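Local coordinates for protein methyltransferase (Pyrococcus horikoshii, PDB 1IXK) that probably transfers a methyl group from S-adenosyl-L-methionine to carbon 5 of cytidine in RNA, most likely tRNA, at residues F25-E30 against N281-E286; L43-R48 against T83-S88; S106-P111 against T133-Q138; D216-C221 against P251-F256; W260-D263 against E268-P271. One frame throughout, in Å; residues are numbered along the deposited sequence.

Contact 1 of 5, residues F25-E30 against N281-E286; sequences FQLWGE and NPFGIE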
# COMPACT_ATOMS: atom_id res chain seq x y z
N PHE A 25 -21.10 10.76 -1.53
CA PHE A 25 -21.89 11.21 -2.68
C PHE A 25 -21.32 12.52 -3.22
O PHE A 25 -21.34 12.76 -4.43
CB PHE A 25 -23.36 11.38 -2.29
CG PHE A 25 -24.24 11.84 -3.42
CD1 PHE A 25 -24.46 13.20 -3.65
CD2 PHE A 25 -24.81 10.92 -4.29
CE1 PHE A 25 -25.24 13.63 -4.72
CE2 PHE A 25 -25.59 11.34 -5.37
CZ PHE A 25 -25.80 12.70 -5.59
N GLN A 26 -20.81 13.37 -2.34
CA GLN A 26 -20.22 14.64 -2.78
C GLN A 26 -18.92 14.42 -3.54
O GLN A 26 -18.53 15.21 -4.40
CB GLN A 26 -19.95 15.54 -1.58
CG GLN A 26 -21.19 15.90 -0.79
CD GLN A 26 -20.88 16.84 0.36
OE1 GLN A 26 -19.99 16.58 1.16
NE2 GLN A 26 -21.63 17.93 0.44
N LEU A 27 -18.23 13.32 -3.22
CA LEU A 27 -16.97 13.01 -3.86
C LEU A 27 -17.12 12.24 -5.17
O LEU A 27 -16.41 12.51 -6.14
CB LEU A 27 -16.08 12.21 -2.90
CG LEU A 27 -15.55 12.99 -1.69
CD1 LEU A 27 -14.91 12.04 -0.69
CD2 LEU A 27 -14.55 14.04 -2.16
N TRP A 28 -18.06 11.30 -5.20
CA TRP A 28 -18.24 10.48 -6.39
C TRP A 28 -19.65 10.42 -6.99
O TRP A 28 -19.87 9.72 -7.97
CB TRP A 28 -17.76 9.05 -6.08
CG TRP A 28 -16.32 9.00 -5.64
CD1 TRP A 28 -15.22 9.21 -6.42
CD2 TRP A 28 -15.84 8.77 -4.31
NE1 TRP A 28 -14.08 9.14 -5.66
CE2 TRP A 28 -14.43 8.86 -4.36
CE3 TRP A 28 -16.46 8.50 -3.08
CZ2 TRP A 28 -13.63 8.70 -3.22
CZ3 TRP A 28 -15.66 8.34 -1.95
CH2 TRP A 28 -14.26 8.43 -2.03
N GLY A 29 -20.59 11.17 -6.42
CA GLY A 29 -21.94 11.15 -6.94
C GLY A 29 -22.56 9.77 -6.89
O GLY A 29 -22.32 9.02 -5.93
N GLU A 30 -23.33 9.41 -7.91
CA GLU A 30 -23.98 8.10 -7.95
C GLU A 30 -23.02 6.91 -7.86
O GLU A 30 -23.40 5.83 -7.44
CB GLU A 30 -24.85 7.96 -9.21
CG GLU A 30 -24.13 8.24 -10.52
CD GLU A 30 -24.12 9.72 -10.89
OE1 GLU A 30 -23.54 10.53 -10.13
OE2 GLU A 30 -24.69 10.07 -11.94
N ASN A 281 -10.26 18.25 -6.58
CA ASN A 281 -11.31 19.17 -6.16
C ASN A 281 -12.25 18.46 -5.18
O ASN A 281 -13.47 18.55 -5.31
CB ASN A 281 -12.12 19.67 -7.36
CG ASN A 281 -12.96 20.89 -7.03
OD1 ASN A 281 -14.04 21.10 -7.59
ND2 ASN A 281 -12.46 21.72 -6.12
N PRO A 282 -11.69 17.76 -4.18
CA PRO A 282 -12.55 17.07 -3.21
C PRO A 282 -13.37 18.05 -2.38
O PRO A 282 -12.81 18.95 -1.76
CB PRO A 282 -11.56 16.28 -2.37
CG PRO A 282 -10.36 17.20 -2.35
CD PRO A 282 -10.27 17.64 -3.80
N PHE A 283 -14.69 17.87 -2.38
CA PHE A 283 -15.59 18.74 -1.63
C PHE A 283 -15.53 20.18 -2.13
O PHE A 283 -15.90 21.12 -1.41
CB PHE A 283 -15.24 18.72 -0.13
CG PHE A 283 -15.21 17.34 0.48
CD1 PHE A 283 -16.32 16.49 0.39
CD2 PHE A 283 -14.09 16.91 1.17
CE1 PHE A 283 -16.30 15.24 0.99
CE2 PHE A 283 -14.07 15.65 1.78
CZ PHE A 283 -15.17 14.82 1.69
N GLY A 284 -15.07 20.37 -3.37
CA GLY A 284 -14.99 21.71 -3.93
C GLY A 284 -13.73 22.45 -3.52
O GLY A 284 -13.57 23.64 -3.80
N ILE A 285 -12.83 21.75 -2.84
CA ILE A 285 -11.57 22.34 -2.40
C ILE A 285 -10.54 22.15 -3.50
O ILE A 285 -10.11 21.02 -3.76
CB ILE A 285 -11.05 21.64 -1.12
CG1 ILE A 285 -12.12 21.66 -0.03
CG2 ILE A 285 -9.76 22.31 -0.65
CD1 ILE A 285 -12.64 23.04 0.31
N GLU A 286 -10.14 23.24 -4.14
CA GLU A 286 -9.17 23.17 -5.23
C GLU A 286 -7.74 22.87 -4.77
O GLU A 286 -7.12 23.67 -4.05
CB GLU A 286 -9.18 24.47 -6.05
CG GLU A 286 -10.11 24.44 -7.26
CD GLU A 286 -11.50 25.01 -6.99
OE1 GLU A 286 -11.61 26.25 -6.81
OE2 GLU A 286 -12.47 24.23 -6.95
O HOH W 1 -16.20 16.55 -4.49
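Leu-27 and Pro-282 bring the end of helix 18-28 against the loop that links strands 276-277 and 295-297, their CA atoms 6.0 Å apart. Gly-29 leaves the helical conformation with positive phi, its N still bonded to Phe-25 O, while in the loop Gly-284 N reaches back to Asn-281 O and Ile-285 N to Pro-282 O. A single water joins the two backbones: it donates to Gln-26 O at 2.7 Å and accepts from Phe-283 N at 2.9 Å, satisfying a carbonyl near the helix end and an amide of the turn. Beside this bridge the packing is mostly apolar. Leu-27 lays CD2 over one face of the Phe-283 ring, a CH-pi contact 3.9 Å from the centroid and 14° off the normal, and the same methyl meets Pro-282 CB at 3.7 Å. Its CG and CD1 meet the far end of the ring, CG lying 3.6 Å from Phe-283 CE1. The ring reaches the leucine because CG of Phe-283 stands anti to its own carbonyl carbon (chi1 -55°). Gln-26 OE1 approaches Phe-283 CD1 obliquely at 3.8 Å, amide and ring planes 58° apart. Leu-27 also touches Pro-251, and Trp-28 NE1 bonds to Tyr-298 OH. The contact is consistent with an interdomain one: the end of a helix in the N-terminal RsmF-type region docks on a loop of the Rossmann-like methyltransferase fold.

Contact 2 of 5, residues L43-R48 against T83-S88; sequences LPRCFR and TREPFS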
# COMPACT_ATOMS: atom_id res chain seq x y z
N LEU A 43 -12.12 -10.17 -1.57
CA LEU A 43 -11.14 -9.99 -2.63
C LEU A 43 -10.59 -11.35 -3.03
O LEU A 43 -10.64 -12.31 -2.25
CB LEU A 43 -9.99 -9.11 -2.15
CG LEU A 43 -10.32 -7.67 -1.75
CD1 LEU A 43 -9.07 -7.00 -1.20
CD2 LEU A 43 -10.86 -6.91 -2.96
N PRO A 44 -10.08 -11.47 -4.26
CA PRO A 44 -9.52 -12.74 -4.73
C PRO A 44 -8.24 -12.97 -3.93
O PRO A 44 -7.73 -12.05 -3.31
CB PRO A 44 -9.22 -12.47 -6.20
CG PRO A 44 -10.18 -11.36 -6.56
CD PRO A 44 -10.11 -10.48 -5.36
N ARG A 45 -7.73 -14.20 -3.94
CA ARG A 45 -6.49 -14.48 -3.23
C ARG A 45 -5.37 -14.27 -4.25
O ARG A 45 -5.39 -14.87 -5.33
CB ARG A 45 -6.49 -15.93 -2.71
CG ARG A 45 -5.24 -16.31 -1.95
CD ARG A 45 -5.38 -17.64 -1.21
NE ARG A 45 -6.29 -17.56 -0.07
CZ ARG A 45 -7.61 -17.68 -0.15
NH1 ARG A 45 -8.20 -17.90 -1.32
NH2 ARG A 45 -8.35 -17.58 0.95
N CYS A 46 -4.41 -13.41 -3.92
CA CYS A 46 -3.31 -13.13 -4.84
C CYS A 46 -1.96 -13.49 -4.23
O CYS A 46 -1.82 -13.60 -3.01
CB CYS A 46 -3.31 -11.64 -5.22
SG CYS A 46 -4.92 -10.94 -5.70
N PHE A 47 -0.97 -13.69 -5.09
CA PHE A 47 0.36 -14.04 -4.60
C PHE A 47 1.44 -13.33 -5.39
O PHE A 47 1.23 -12.91 -6.52
CB PHE A 47 0.57 -15.56 -4.64
CG PHE A 47 0.57 -16.14 -6.03
CD1 PHE A 47 1.71 -16.10 -6.82
CD2 PHE A 47 -0.59 -16.69 -6.57
CE1 PHE A 47 1.70 -16.60 -8.12
CE2 PHE A 47 -0.61 -17.19 -7.87
CZ PHE A 47 0.54 -17.15 -8.65
N ARG A 48 2.62 -13.23 -4.78
CA ARG A 48 3.77 -12.60 -5.39
C ARG A 48 4.88 -13.63 -5.51
O ARG A 48 5.17 -14.34 -4.55
CB ARG A 48 4.23 -11.44 -4.50
CG ARG A 48 5.52 -10.77 -4.93
CD ARG A 48 6.03 -9.88 -3.81
NE ARG A 48 6.93 -10.57 -2.90
CZ ARG A 48 6.94 -10.41 -1.58
NH1 ARG A 48 7.82 -11.08 -0.84
NH2 ARG A 48 6.06 -9.61 -0.98
N THR A 83 -7.64 -17.47 -10.14
CA THR A 83 -8.93 -17.60 -10.82
C THR A 83 -9.37 -19.06 -10.68
O THR A 83 -10.54 -19.38 -10.84
CB THR A 83 -8.83 -17.23 -12.31
OG1 THR A 83 -7.80 -18.00 -12.93
CG2 THR A 83 -8.52 -15.75 -12.46
N ARG A 84 -8.40 -19.93 -10.39
CA ARG A 84 -8.68 -21.34 -10.17
C ARG A 84 -7.72 -21.84 -9.11
O ARG A 84 -6.51 -21.90 -9.32
CB ARG A 84 -8.48 -22.17 -11.45
CG ARG A 84 -8.92 -23.64 -11.30
CD ARG A 84 -8.82 -24.40 -12.62
NE ARG A 84 -9.57 -25.65 -12.62
CZ ARG A 84 -9.17 -26.79 -12.05
NH1 ARG A 84 -9.95 -27.87 -12.11
NH2 ARG A 84 -8.00 -26.86 -11.43
N GLU A 85 -8.26 -22.17 -7.95
CA GLU A 85 -7.45 -22.66 -6.86
C GLU A 85 -7.94 -24.05 -6.52
O GLU A 85 -8.74 -24.22 -5.59
CB GLU A 85 -7.61 -21.75 -5.64
CG GLU A 85 -6.48 -21.86 -4.63
CD GLU A 85 -6.65 -20.89 -3.48
OE1 GLU A 85 -7.52 -19.99 -3.58
OE2 GLU A 85 -5.91 -21.01 -2.48
N PRO A 86 -7.48 -25.07 -7.28
CA PRO A 86 -7.95 -26.41 -6.97
C PRO A 86 -7.95 -26.60 -5.47
O PRO A 86 -9.03 -26.70 -4.87
CB PRO A 86 -6.95 -27.32 -7.70
CG PRO A 86 -5.75 -26.48 -7.86
CD PRO A 86 -6.34 -25.13 -8.19
N PHE A 87 -6.76 -26.65 -4.87
CA PHE A 87 -6.66 -26.81 -3.41
C PHE A 87 -5.96 -25.57 -2.88
O PHE A 87 -5.46 -24.76 -3.66
CB PHE A 87 -5.86 -28.08 -3.03
CG PHE A 87 -4.50 -28.17 -3.67
CD1 PHE A 87 -4.37 -28.42 -5.04
CD2 PHE A 87 -3.34 -28.02 -2.91
CE1 PHE A 87 -3.11 -28.52 -5.63
CE2 PHE A 87 -2.08 -28.11 -3.49
CZ PHE A 87 -1.96 -28.36 -4.86
N SER A 88 -5.94 -25.41 -1.56
CA SER A 88 -5.32 -24.24 -0.92
C SER A 88 -3.91 -23.96 -1.42
O SER A 88 -3.04 -24.82 -1.37
CB SER A 88 -5.29 -24.43 0.59
OG SER A 88 -4.72 -23.29 1.22
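Arg-45 and Glu-85 bridge two pieces of chain whose backbones stay apart, the extended run entering strand 46-49 and the loop that leaves strand 79-82 after a corner at Thr-83. Both side chains start toward each other. Arg-45 carries CG anti to its backbone N and runs out straight until it bends at chi3 (-71°), which brings NH1 toward the carboxylate. Glu-85 is extended throughout, and the two chains cross at about a right angle. NH1 of Arg-45 lies 3.2 Å from OE1 of Glu-85 in a salt bridge whose hydrogen bond is weak, with an N-H...O angle of 124°; guanidinium and carboxylate planes are 53° apart, so this is a one-point, oblique contact. The aliphatic part also takes part, Arg-45 CD lying 3.6 Å from Glu-85 OE2. That second oxygen has a stronger partner in the backbone N of Ile-89, which probably does more than the arginine to hold the carboxylate. The setting is the four-stranded antiparallel sheet of the N-terminal region, where strand 46-49 pairs with strand 79-82 and the Cys-46 to Cys-81 disulfide ties these neighbours together. Thr-83 and Arg-84 both face Gln-69 in a classic beta bulge, just ahead of the loop bearing Glu-85. Arg-45 is exposed and also touches Ile-89, whereas Phe-47 turns into the interior between strand 100-102 and helix 56-65.

Contact 3 of 5, residues S106-P111 against T133-Q138; sequences SSMYPP and TSYLAQ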
# COMPACT_ATOMS: atom_id res chain seq x y z
N SER A 106 -3.29 -4.75 -4.09
CA SER A 106 -2.97 -3.35 -3.82
C SER A 106 -1.68 -3.19 -3.02
O SER A 106 -0.92 -2.25 -3.25
CB SER A 106 -4.13 -2.67 -3.08
OG SER A 106 -4.35 -3.24 -1.80
N SER A 107 -1.42 -4.10 -2.08
CA SER A 107 -0.22 -4.01 -1.26
C SER A 107 1.07 -4.21 -2.06
O SER A 107 2.16 -3.93 -1.57
CB SER A 107 -0.28 -5.02 -0.10
OG SER A 107 -0.23 -6.35 -0.57
N MSE A 108 0.95 -4.69 -3.30
CA MSE A 108 2.11 -4.91 -4.16
C MSE A 108 2.54 -3.62 -4.86
O MSE A 108 3.70 -3.47 -5.25
CB MSE A 108 1.79 -5.96 -5.22
CG MSE A 108 1.50 -7.36 -4.68
SE MSE A 108 1.20 -8.59 -6.01
CE MSE A 108 0.28 -9.83 -5.10
N TYR A 109 1.62 -2.68 -5.00
CA TYR A 109 1.91 -1.42 -5.69
C TYR A 109 3.00 -0.54 -5.06
O TYR A 109 3.94 -0.15 -5.75
CB TYR A 109 0.61 -0.61 -5.84
CG TYR A 109 0.61 0.41 -6.97
CD1 TYR A 109 1.80 0.81 -7.58
CD2 TYR A 109 -0.58 1.00 -7.41
CE1 TYR A 109 1.80 1.77 -8.60
CE2 TYR A 109 -0.58 1.96 -8.42
CZ TYR A 109 0.61 2.34 -9.01
OH TYR A 109 0.62 3.29 -10.00
N PRO A 110 2.89 -0.23 -3.75
CA PRO A 110 3.90 0.62 -3.10
C PRO A 110 5.36 0.23 -3.29
O PRO A 110 6.18 1.06 -3.71
CB PRO A 110 3.46 0.59 -1.63
CG PRO A 110 1.98 0.51 -1.74
CD PRO A 110 1.80 -0.56 -2.82
N PRO A 111 5.73 -1.03 -2.99
CA PRO A 111 7.13 -1.42 -3.17
C PRO A 111 7.61 -1.25 -4.61
O PRO A 111 8.71 -0.78 -4.86
CB PRO A 111 7.16 -2.89 -2.75
CG PRO A 111 5.96 -3.04 -1.87
CD PRO A 111 4.93 -2.16 -2.50
N THR A 133 7.87 -5.30 2.99
CA THR A 133 9.28 -5.24 3.31
C THR A 133 10.05 -6.30 2.51
O THR A 133 11.13 -6.02 1.98
CB THR A 133 9.53 -5.47 4.81
OG1 THR A 133 8.64 -4.63 5.56
CG2 THR A 133 10.97 -5.12 5.16
N SER A 134 9.50 -7.51 2.43
CA SER A 134 10.16 -8.58 1.68
C SER A 134 10.09 -8.31 0.17
O SER A 134 10.95 -8.76 -0.59
CB SER A 134 9.53 -9.94 2.02
OG SER A 134 8.12 -9.95 1.85
N TYR A 135 9.09 -7.55 -0.27
CA TYR A 135 9.00 -7.23 -1.69
C TYR A 135 10.17 -6.29 -2.00
O TYR A 135 10.86 -6.46 -3.01
CB TYR A 135 7.66 -6.56 -2.02
CG TYR A 135 7.22 -6.70 -3.47
CD1 TYR A 135 5.88 -6.56 -3.83
CD2 TYR A 135 8.14 -7.01 -4.48
CE1 TYR A 135 5.46 -6.73 -5.15
CE2 TYR A 135 7.73 -7.18 -5.81
CZ TYR A 135 6.38 -7.04 -6.13
OH TYR A 135 5.94 -7.21 -7.43
N LEU A 136 10.40 -5.32 -1.13
CA LEU A 136 11.51 -4.38 -1.31
C LEU A 136 12.81 -5.17 -1.40
O LEU A 136 13.67 -4.88 -2.24
CB LEU A 136 11.61 -3.40 -0.14
CG LEU A 136 10.45 -2.44 0.12
CD1 LEU A 136 10.69 -1.70 1.44
CD2 LEU A 136 10.29 -1.45 -1.04
N ALA A 137 12.95 -6.17 -0.54
CA ALA A 137 14.14 -7.00 -0.52
C ALA A 137 14.42 -7.72 -1.84
O ALA A 137 15.57 -7.75 -2.30
CB ALA A 137 14.06 -8.02 0.62
N GLN A 138 13.40 -8.32 -2.45
CA GLN A 138 13.65 -9.03 -3.70
C GLN A 138 13.91 -8.05 -4.85
O GLN A 138 14.68 -8.34 -5.76
CB GLN A 138 12.51 -10.01 -4.03
CG GLN A 138 11.16 -9.41 -4.38
CD GLN A 138 10.10 -10.48 -4.63
OE1 GLN A 138 9.68 -11.18 -3.70
NE2 GLN A 138 9.68 -10.63 -5.88
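Tyr-135 crosses Pro-111 at about a right angle where helix 105-114 meets helix 131-139, the proline CB and tyrosine CB 3.8 Å apart. The tyrosine has CG anti to its backbone N (chi1 -156°), which turns the ring past the proline and on toward Met-108, a selenomethionine here. Pro-111 CG follows the ring as far as CD1, at 4.0 Å. At the far end, Met-108 CB sits at the edge of the ring and in its plane, 3.8 Å from CE1; Met-108 O approaches the same carbon obliquely, at 3.7 Å. From CB the selenomethionine runs on extended, its end leading away from helix 131-139. Leu-136 adds a second contact: its CD2 reaches both CA and CB of Pro-111, each at 3.8 Å. The short axes come within 9.2 Å and cross at -47°, their N-to-C directions closer to parallel than antiparallel. The predicted S-adenosyl-L-methionine site of this Rossmann-like class I methyltransferase fold, residues 126 to 132, runs into the first turn of helix 131-139, and Pro-111 also packs on Lys-132 there. Helix 105-114 is kinked where the nitrogens of Pro-110 and Pro-111 make no bond to the preceding turn. All four touching residues are buried. The hydroxyl of Tyr-135 is satisfied by Glu-78 OE1, which pins the outer end of the ring, and Leu-136 also leans on Ile-146 of strand 145-149.

Contact 4 of 5, residues D216-C221 against P251-F256; sequences DDIKFC and PEENEF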
# COMPACT_ATOMS: atom_id res chain seq x y z
N ASP A 216 -13.47 11.66 13.90
CA ASP A 216 -12.34 11.73 14.83
C ASP A 216 -11.24 10.77 14.43
O ASP A 216 -10.06 11.12 14.46
CB ASP A 216 -12.79 11.39 16.26
CG ASP A 216 -13.25 12.61 17.03
OD1 ASP A 216 -13.68 12.44 18.20
OD2 ASP A 216 -13.19 13.72 16.47
N ASP A 217 -11.62 9.55 14.07
CA ASP A 217 -10.64 8.55 13.66
C ASP A 217 -9.88 9.03 12.43
O ASP A 217 -8.69 8.76 12.28
CB ASP A 217 -11.33 7.21 13.37
CG ASP A 217 -12.08 6.67 14.56
OD1 ASP A 217 -11.46 6.49 15.63
OD2 ASP A 217 -13.29 6.41 14.44
N ILE A 218 -10.58 9.74 11.54
CA ILE A 218 -9.96 10.26 10.33
C ILE A 218 -8.91 11.31 10.69
O ILE A 218 -7.84 11.36 10.09
CB ILE A 218 -11.02 10.88 9.38
CG1 ILE A 218 -12.02 9.80 8.95
CG2 ILE A 218 -10.35 11.48 8.15
CD1 ILE A 218 -13.17 10.30 8.09
N LYS A 219 -9.23 12.15 11.67
CA LYS A 219 -8.31 13.19 12.12
C LYS A 219 -7.07 12.57 12.75
O LYS A 219 -5.95 12.99 12.47
CB LYS A 219 -8.99 14.09 13.16
CG LYS A 219 -10.11 14.94 12.61
CD LYS A 219 -9.61 15.82 11.49
CE LYS A 219 -10.59 16.95 11.23
NZ LYS A 219 -10.67 17.85 12.41
N PHE A 220 -7.27 11.56 13.59
CA PHE A 220 -6.15 10.90 14.24
C PHE A 220 -5.17 10.34 13.21
O PHE A 220 -3.97 10.56 13.31
CB PHE A 220 -6.65 9.76 15.14
CG PHE A 220 -5.55 9.05 15.87
CD1 PHE A 220 -4.90 9.66 16.93
CD2 PHE A 220 -5.15 7.77 15.48
CE1 PHE A 220 -3.86 9.01 17.60
CE2 PHE A 220 -4.12 7.11 16.14
CZ PHE A 220 -3.47 7.73 17.21
N CYS A 221 -5.70 9.62 12.23
CA CYS A 221 -4.85 9.04 11.19
C CYS A 221 -4.17 10.11 10.35
O CYS A 221 -3.00 9.98 10.00
CB CYS A 221 -5.67 8.10 10.31
SG CYS A 221 -6.21 6.58 11.15
N PRO A 251 -10.18 11.96 1.66
CA PRO A 251 -9.22 12.93 1.14
C PRO A 251 -8.32 13.47 2.27
O PRO A 251 -7.16 13.80 2.03
CB PRO A 251 -10.10 14.03 0.55
CG PRO A 251 -11.31 13.27 0.09
CD PRO A 251 -11.56 12.31 1.25
N GLU A 252 -8.86 13.54 3.49
CA GLU A 252 -8.08 14.05 4.62
C GLU A 252 -6.83 13.23 4.91
O GLU A 252 -5.84 13.77 5.41
CB GLU A 252 -8.95 14.13 5.89
CG GLU A 252 -10.01 15.24 5.88
CD GLU A 252 -11.31 14.82 5.23
OE1 GLU A 252 -11.35 13.75 4.57
OE2 GLU A 252 -12.31 15.57 5.38
N GLU A 253 -6.88 11.93 4.62
CA GLU A 253 -5.73 11.06 4.87
C GLU A 253 -4.90 10.87 3.61
O GLU A 253 -3.82 10.28 3.66
CB GLU A 253 -6.21 9.67 5.34
CG GLU A 253 -7.05 9.66 6.59
CD GLU A 253 -7.61 8.28 6.88
OE1 GLU A 253 -6.83 7.38 7.26
OE2 GLU A 253 -8.83 8.09 6.72
N ASN A 254 -5.40 11.38 2.49
CA ASN A 254 -4.72 11.23 1.21
C ASN A 254 -4.28 12.54 0.55
O ASN A 254 -3.21 13.08 0.85
CB ASN A 254 -5.61 10.45 0.23
CG ASN A 254 -5.93 9.04 0.72
OD1 ASN A 254 -5.15 8.43 1.44
ND2 ASN A 254 -7.08 8.51 0.30
N GLU A 255 -5.12 13.05 -0.34
CA GLU A 255 -4.84 14.30 -1.05
C GLU A 255 -4.49 15.47 -0.14
O GLU A 255 -3.59 16.26 -0.46
CB GLU A 255 -6.04 14.68 -1.93
CG GLU A 255 -6.23 13.79 -3.16
CD GLU A 255 -7.06 12.54 -2.90
OE1 GLU A 255 -7.44 12.29 -1.74
OE2 GLU A 255 -7.34 11.82 -3.87
N PHE A 256 -5.20 15.61 0.97
CA PHE A 256 -4.94 16.71 1.91
C PHE A 256 -3.54 16.62 2.51
O PHE A 256 -2.87 17.64 2.71
CB PHE A 256 -5.96 16.68 3.06
CG PHE A 256 -7.32 17.22 2.69
CD1 PHE A 256 -7.69 17.39 1.37
CD2 PHE A 256 -8.24 17.52 3.69
CE1 PHE A 256 -8.97 17.86 1.04
CE2 PHE A 256 -9.51 17.98 3.38
CZ PHE A 256 -9.88 18.15 2.04
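Ile-218 sets its CG2 methyl against the aliphatic base of Glu-252, 3.8 Å from CB, the two side chains crossing obliquely. The same methyl lies 4.0 Å from OE2 of Glu-253, whose side chain passes the isoleucine at about a right angle. One turn on, Cys-221 CB lies 3.3 Å from OE1 of Glu-253, while SG stands farther from that oxygen, at 4.0 Å. Glu-253 is extended beyond CG (chi2 173°), which carries its carboxylate out to the cysteine, whereas Glu-252 bends at chi2 (87°) and keeps mainly its CB on the isoleucine. The polar ends of both acids are held from outside the contact: Glu-252 OE1 forms a salt bridge with Arg-23, and Glu-253 OE2 with Arg-213 as well as a hydrogen bond with Ser-248 OG. Glu-253 comes within about 8 Å, side chain to side chain, of Cys-247, the predicted nucleophile. Asn-254 holds the N-cap position of helix 255-264, though its side chain makes no capping bond, and Pro-251 O accepts from both Asn-254 N and Phe-256 N, which arrive from opposite faces of its plane. Helix 215-235 thus packs on the turn between strand 240-246 and helix 255-264, with helix 18-28 packing on Ile-218 through Phe-20 and Arg-23.

Contact 5 of 5, residues W260-D263 against E268-P271; sequences WALD and ELLP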
# COMPACT_ATOMS: atom_id res chain seq x y z
N TRP A 260 -0.49 19.20 1.71
CA TRP A 260 0.22 19.79 2.83
C TRP A 260 1.72 19.60 2.64
O TRP A 260 2.50 20.52 2.86
CB TRP A 260 -0.22 19.15 4.15
CG TRP A 260 0.64 19.57 5.30
CD1 TRP A 260 0.71 20.81 5.87
CD2 TRP A 260 1.58 18.75 6.00
NE1 TRP A 260 1.65 20.82 6.88
CE2 TRP A 260 2.20 19.57 6.98
CE3 TRP A 260 1.97 17.41 5.90
CZ2 TRP A 260 3.17 19.09 7.85
CZ3 TRP A 260 2.95 16.93 6.76
CH2 TRP A 260 3.54 17.77 7.73
N ALA A 261 2.13 18.40 2.23
CA ALA A 261 3.55 18.12 2.02
C ALA A 261 4.13 19.01 0.93
O ALA A 261 5.24 19.52 1.06
CB ALA A 261 3.75 16.66 1.67
N LEU A 262 3.39 19.18 -0.16
CA LEU A 262 3.84 20.01 -1.27
C LEU A 262 3.99 21.47 -0.81
O LEU A 262 4.90 22.17 -1.25
CB LEU A 262 2.85 19.94 -2.44
CG LEU A 262 2.73 18.62 -3.20
CD1 LEU A 262 1.53 18.67 -4.13
CD2 LEU A 262 4.01 18.35 -3.99
N ASP A 263 3.10 21.91 0.07
CA ASP A 263 3.14 23.29 0.58
C ASP A 263 4.17 23.47 1.68
O ASP A 263 4.76 24.54 1.83
CB ASP A 263 1.79 23.71 1.19
CG ASP A 263 0.65 23.69 0.21
OD1 ASP A 263 0.89 23.69 -1.01
OD2 ASP A 263 -0.51 23.69 0.68
N GLU A 268 8.36 17.31 -4.82
CA GLU A 268 7.57 17.34 -6.04
C GLU A 268 7.03 15.93 -6.25
O GLU A 268 7.62 14.96 -5.78
CB GLU A 268 8.43 17.74 -7.24
CG GLU A 268 9.47 16.69 -7.62
CD GLU A 268 10.46 17.20 -8.66
OE1 GLU A 268 10.29 18.33 -9.16
OE2 GLU A 268 11.42 16.46 -8.97
N LEU A 269 5.90 15.81 -6.93
CA LEU A 269 5.33 14.49 -7.18
C LEU A 269 5.81 13.95 -8.52
O LEU A 269 6.02 14.72 -9.46
CB LEU A 269 3.80 14.55 -7.17
CG LEU A 269 3.12 14.97 -5.86
CD1 LEU A 269 1.62 14.87 -6.04
CD2 LEU A 269 3.58 14.09 -4.71
N LEU A 270 6.00 12.64 -8.60
CA LEU A 270 6.42 12.00 -9.84
C LEU A 270 5.24 11.19 -10.37
O LEU A 270 4.42 10.69 -9.59
CB LEU A 270 7.63 11.08 -9.59
CG LEU A 270 8.88 11.76 -9.02
CD1 LEU A 270 9.97 10.73 -8.81
CD2 LEU A 270 9.36 12.86 -9.96
N PRO A 271 5.14 11.05 -11.70
CA PRO A 271 4.06 10.30 -12.34
C PRO A 271 4.00 8.82 -11.98
O PRO A 271 5.03 8.16 -11.88
CB PRO A 271 4.33 10.49 -13.83
CG PRO A 271 5.07 11.79 -13.89
CD PRO A 271 6.00 11.69 -12.71
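Leu-262 and Leu-269 join helix 255-264 to strand 267-270, the strand that follows it along the chain in the Rossmann-like methyltransferase sheet, across a tight helix-to-strand connection. The strand pairs antiparallel with strand 307-314, through backbone bonds of Glu-268 with Arg-313 and of Leu-270 with Lys-311. The close part of the contact is small and wholly apolar. Leu-262 has CG anti to its carbonyl carbon (chi1 -68°), a setting that brings its end nearer the strand than its CB bond suggests, and the two leucine side chains cross at about a right angle. Leu-269 is buried and also packs on Ile-312 of strand 307-314, and Leu-262 on Ile-291, which extends the apolar contact beyond the pair. The looser side begins at Glu-268. Its CB bond points away from the helix, and its carboxylate goes to Arg-313 in a salt bridge through OE2; towards Leu-262 it offers chiefly its backbone, with CA 4.2 Å from Leu-262 CD2. Leu-262 and Glu-268 are both partly exposed, and their CA atoms, 6.6 Å apart, are the nearest pair across the contact. The closest approach is Leu-262 CD2, 4.0 Å from Leu-269 CG.

How the contacts relate
Contact 1 joins the chain's N-terminal region to a late loop of the methyltransferase domain, and the other four contacts fall between its segments in the order 2, 3, 4, 5. Contacts 1 and 4, with centres 15 Å apart, touch directly: Pro-282 CG meets Phe-256 CE1 at 3.7 Å. Contacts 2 and 3, 19 Å apart between centres, are linked by Arg-48, whose NE lies 2.9 Å from Gln-138 OE1, a probable hydrogen bond. Contacts 4 and 5 share helix 255-264. Contact 2 lies across the chain's centre from contacts 4 and 5. Among these contacts, the N-terminal region meets the methyltransferase part through helix 18-28 and, via Arg-48, strand 46-49.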